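Local atomic coordinates of iron transport multicopper oxidase FET3 (Saccharomyces cerevisiae, PDB entry 1ZPU), a protein that oxidises iron(II) to iron(III) with molecular oxygen, using four bound copper ions, so that the ferric iron can be carried into the yeast cell. Residues E164-N169 against T259-I264. Numbering follows the deposited sequence.
With MAN (alpha-D-mannopyranose), chain H.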
ATOM      1  N   GLU A 164      13.233  -4.760  11.983  1.00 69.40           N
ATOM      2  CA  GLU A 164      11.782  -4.799  12.011  1.00 69.77           C
ATOM      3  C   GLU A 164      11.311  -6.019  12.783  1.00 69.41           C
ATOM      4  O   GLU A 164      11.883  -7.100  12.605  1.00 69.74           O
ATOM      5  CB  GLU A 164      11.308  -4.910  10.564  1.00 70.10           C
ATOM      6  CG  GLU A 164      12.400  -5.555   9.705  1.00 71.97           C
ATOM      7  CD  GLU A 164      12.699  -4.710   8.515  1.00 74.10           C
ATOM      8  OE1 GLU A 164      13.258  -5.212   7.501  1.00 75.97           O
ATOM      9  OE2 GLU A 164      12.334  -3.524   8.597  1.00 75.33           O
ATOM     10  N   PRO A 165      10.264  -5.864  13.623  1.00 69.17           N
ATOM     11  CA  PRO A 165       9.733  -6.970  14.431  1.00 68.99           C
ATOM     12  C   PRO A 165       9.225  -8.133  13.592  1.00 68.93           C
ATOM     13  O   PRO A 165       8.582  -7.934  12.582  1.00 68.87           O
ATOM     14  CB  PRO A 165       8.570  -6.335  15.195  1.00 68.78           C
ATOM     15  CG  PRO A 165       8.283  -5.091  14.511  1.00 69.27           C
ATOM     16  CD  PRO A 165       9.524  -4.616  13.856  1.00 69.04           C
ATOM     17  N   ILE A 166       9.510  -9.341  14.048  1.00 69.24           N
ATOM     18  CA  ILE A 166       9.210 -10.555  13.308  1.00 69.27           C
ATOM     19  C   ILE A 166       7.822 -11.086  13.646  1.00 69.13           C
ATOM     20  O   ILE A 166       7.503 -11.256  14.823  1.00 68.87           O
ATOM     21  CB  ILE A 166      10.313 -11.588  13.578  1.00 69.36           C
ATOM     22  CG1 ILE A 166      11.614 -11.071  12.964  1.00 69.51           C
ATOM     23  CG2 ILE A 166       9.964 -12.944  12.989  1.00 69.43           C
ATOM     24  CD1 ILE A 166      12.805 -11.344  13.796  1.00 71.06           C
ATOM     25  N   PRO A 167       6.991 -11.335  12.608  1.00 69.07           N
ATOM     26  CA  PRO A 167       5.606 -11.803  12.766  1.00 69.03           C
ATOM     27  C   PRO A 167       5.554 -13.260  13.214  1.00 69.01           C
ATOM     28  O   PRO A 167       6.567 -13.945  13.165  1.00 69.30           O
ATOM     29  CB  PRO A 167       5.024 -11.661  11.363  1.00 69.03           C
ATOM     30  CG  PRO A 167       6.155 -11.613  10.451  1.00 68.94           C
ATOM     31  CD  PRO A 167       7.376 -11.187  11.196  1.00 68.95           C
ATOM     32  N   GLN A 168       4.390 -13.734  13.648  1.00 68.78           N
ATOM     33  CA  GLN A 168       4.307 -15.061  14.224  1.00 68.46           C
ATOM     34  C   GLN A 168       3.781 -16.105  13.270  1.00 68.80           C
ATOM     35  O   GLN A 168       4.068 -17.284  13.445  1.00 68.83           O
ATOM     36  CB  GLN A 168       3.497 -15.038  15.513  1.00 68.32           C
ATOM     37  CG  GLN A 168       4.321 -14.634  16.747  1.00 67.69           C
ATOM     38  CD  GLN A 168       4.916 -13.234  16.622  1.00 66.80           C
ATOM     39  OE1 GLN A 168       4.235 -12.234  16.832  1.00 66.35           O
ATOM     40  NE2 GLN A 168       6.188 -13.166  16.256  1.00 66.22           N
ATOM     41  N   ASN A 169       3.027 -15.672  12.259  1.00 68.80           N
ATOM     42  CA  ASN A 169       2.428 -16.568  11.279  1.00 68.78           C
ATOM     43  C   ASN A 169       1.934 -15.853  10.042  1.00 68.97           C
ATOM     44  O   ASN A 169       1.646 -14.658  10.077  1.00 69.04           O
ATOM     45  CB  ASN A 169       1.230 -17.309  11.887  1.00 68.49           C
ATOM     46  CG  ASN A 169       1.604 -18.664  12.442  1.00 69.27           C
ATOM     47  OD1 ASN A 169       2.229 -19.504  11.756  1.00 69.92           O
ATOM     48  ND2 ASN A 169       1.232 -18.894  13.693  1.00 69.33           N
ATOM     49  N   THR A 259      13.909 -13.459   3.497  1.00 69.79           N
ATOM     50  CA  THR A 259      14.894 -12.445   3.159  1.00 69.58           C
ATOM     51  C   THR A 259      14.655 -11.133   3.921  1.00 69.55           C
ATOM     52  O   THR A 259      15.594 -10.470   4.358  1.00 69.69           O
ATOM     53  CB  THR A 259      14.816 -12.239   1.643  1.00 69.46           C
ATOM     54  OG1 THR A 259      15.747 -13.129   1.042  1.00 69.03           O
ATOM     55  CG2 THR A 259      15.052 -10.768   1.187  1.00 70.10           C
ATOM     56  N   MET A 260      13.388 -10.783   4.091  1.00 69.53           N
ATOM     57  CA  MET A 260      13.008  -9.512   4.682  1.00 69.76           C
ATOM     58  C   MET A 260      13.087  -9.555   6.193  1.00 69.48           C
ATOM     59  O   MET A 260      13.066  -8.510   6.843  1.00 69.58           O
ATOM     60  CB  MET A 260      11.605  -9.120   4.213  1.00 69.60           C
ATOM     61  CG  MET A 260      11.514  -9.099   2.697  1.00 69.65           C
ATOM     62  SD  MET A 260       9.906  -8.714   2.022  1.00 70.86           S
ATOM     63  CE  MET A 260       9.703  -6.972   2.427  1.00 70.15           C
ATOM     64  N   LEU A 261      13.193 -10.766   6.735  1.00 69.38           N
ATOM     65  CA  LEU A 261      13.217 -10.977   8.173  1.00 69.41           C
ATOM     66  C   LEU A 261      14.622 -10.777   8.705  1.00 69.57           C
ATOM     67  O   LEU A 261      15.579 -11.272   8.116  1.00 69.85           O
ATOM     68  CB  LEU A 261      12.715 -12.378   8.510  1.00 69.34           C
ATOM     69  CG  LEU A 261      11.240 -12.703   8.225  1.00 69.70           C
ATOM     70  CD1 LEU A 261      10.914 -14.104   8.721  1.00 68.72           C
ATOM     71  CD2 LEU A 261      10.284 -11.686   8.858  1.00 68.92           C
ATOM     72  N   ASP A 262      14.753 -10.051   9.813  1.00 69.69           N
ATOM     73  CA  ASP A 262      16.064  -9.794  10.379  1.00 69.72           C
ATOM     74  C   ASP A 262      16.732 -11.105  10.773  1.00 69.65           C
ATOM     75  O   ASP A 262      17.867 -11.356  10.406  1.00 69.86           O
ATOM     76  CB  ASP A 262      15.969  -8.863  11.579  1.00 69.92           C
ATOM     77  CG  ASP A 262      17.327  -8.578  12.186  1.00 72.32           C
ATOM     78  OD1 ASP A 262      17.563  -8.987  13.357  1.00 74.00           O
ATOM     79  OD2 ASP A 262      18.175  -7.972  11.477  1.00 74.27           O
ATOM     80  N   VAL A 263      16.016 -11.923  11.536  1.00 69.59           N
ATOM     81  CA  VAL A 263      16.451 -13.264  11.918  1.00 69.38           C
ATOM     82  C   VAL A 263      15.260 -14.200  11.726  1.00 69.20           C
ATOM     83  O   VAL A 263      14.122 -13.767  11.746  1.00 69.18           O
ATOM     84  CB  VAL A 263      16.962 -13.336  13.411  1.00 69.41           C
ATOM     85  CG1 VAL A 263      18.165 -12.414  13.633  1.00 69.98           C
ATOM     86  CG2 VAL A 263      15.866 -13.002  14.407  1.00 69.01           C
ATOM     87  N   ILE A 264      15.516 -15.483  11.529  1.00 69.09           N
ATOM     88  CA  ILE A 264      14.425 -16.440  11.420  1.00 68.93           C
ATOM     89  C   ILE A 264      14.335 -17.234  12.726  1.00 69.06           C
ATOM     90  O   ILE A 264      15.220 -18.048  13.008  1.00 69.20           O
ATOM     91  CB  ILE A 264      14.615 -17.397  10.221  1.00 68.63           C
ATOM     92  CG1 ILE A 264      14.661 -16.600   8.915  1.00 68.16           C
ATOM     93  CG2 ILE A 264      13.502 -18.436  10.206  1.00 68.16           C
ATOM     94  CD1 ILE A 264      15.090 -17.395   7.707  1.00 67.53           C
TER
HETATM   95  C1  MAN H   5       3.753 -22.124  16.548  1.00 72.21           C
HETATM   96  C2  MAN H   5       3.780 -21.921  15.038  1.00 70.68           C
HETATM   97  C3  MAN H   5       4.702 -20.774  14.648  1.00 71.97           C
HETATM   98  C4  MAN H   5       4.388 -19.543  15.486  1.00 72.60           C
HETATM   99  C5  MAN H   5       4.469 -19.870  16.961  1.00 72.41           C
HETATM  100  C6  MAN H   5       4.077 -18.650  17.772  1.00 72.66           C
HETATM  101  O2  MAN H   5       2.489 -21.594  14.602  1.00 67.50           O
HETATM  102  O3  MAN H   5       4.525 -20.451  13.287  1.00 72.45           O
HETATM  103  O4  MAN H   5       5.294 -18.517  15.188  1.00 73.79           O
HETATM  104  O5  MAN H   5       3.550 -20.904  17.237  1.00 72.85           O
HETATM  105  O6  MAN H   5       4.021 -19.043  19.124  1.00 75.35           O
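The extended run E164-P167 crosses the loop M260-V263 at 83° between their end-to-end directions, I166 lying nearest L261 (CA to CA 6.5 Å), and no hydrogen bond joins them. I166 does most of the touching, its two branches reaching both V263 and L261. Its CG1 lies anti to the carbonyl carbon (chi1 -67°), and the CD1 beyond meets CG2 of V263 at 3.5 Å, the two side chains crossing at about a right angle. The other branch, CG2, rests more loosely on CD2 of L261, whose methyl also packs 3.8 Å from CD of P167; F256 of strand 250-256 backs both leucine and proline. P165 and P167 suit this irregular extended run, their rings restricting phi. NE2 of Q168 folds back onto O of I166 at 2.7 Å, well off straight at 140°. Q168 and N169 form a classic beta bulge against W142, where strand 169-172 begins. A glycan mannose lies against O of Q168, and the N169 amide gives ND2-H to sugar O2 at 3.1 Å. Were N169 an alanine, mannose O2 would probably lose this donor and the sugar be less firmly held. At the other end the E164 carboxylate reaches H468, a type 1 copper ligand, OE2 modelled too close to NE2 for the bond to be certain in detail; these loops of the second cupredoxin-like domain border that site in the multicopper oxidase fold.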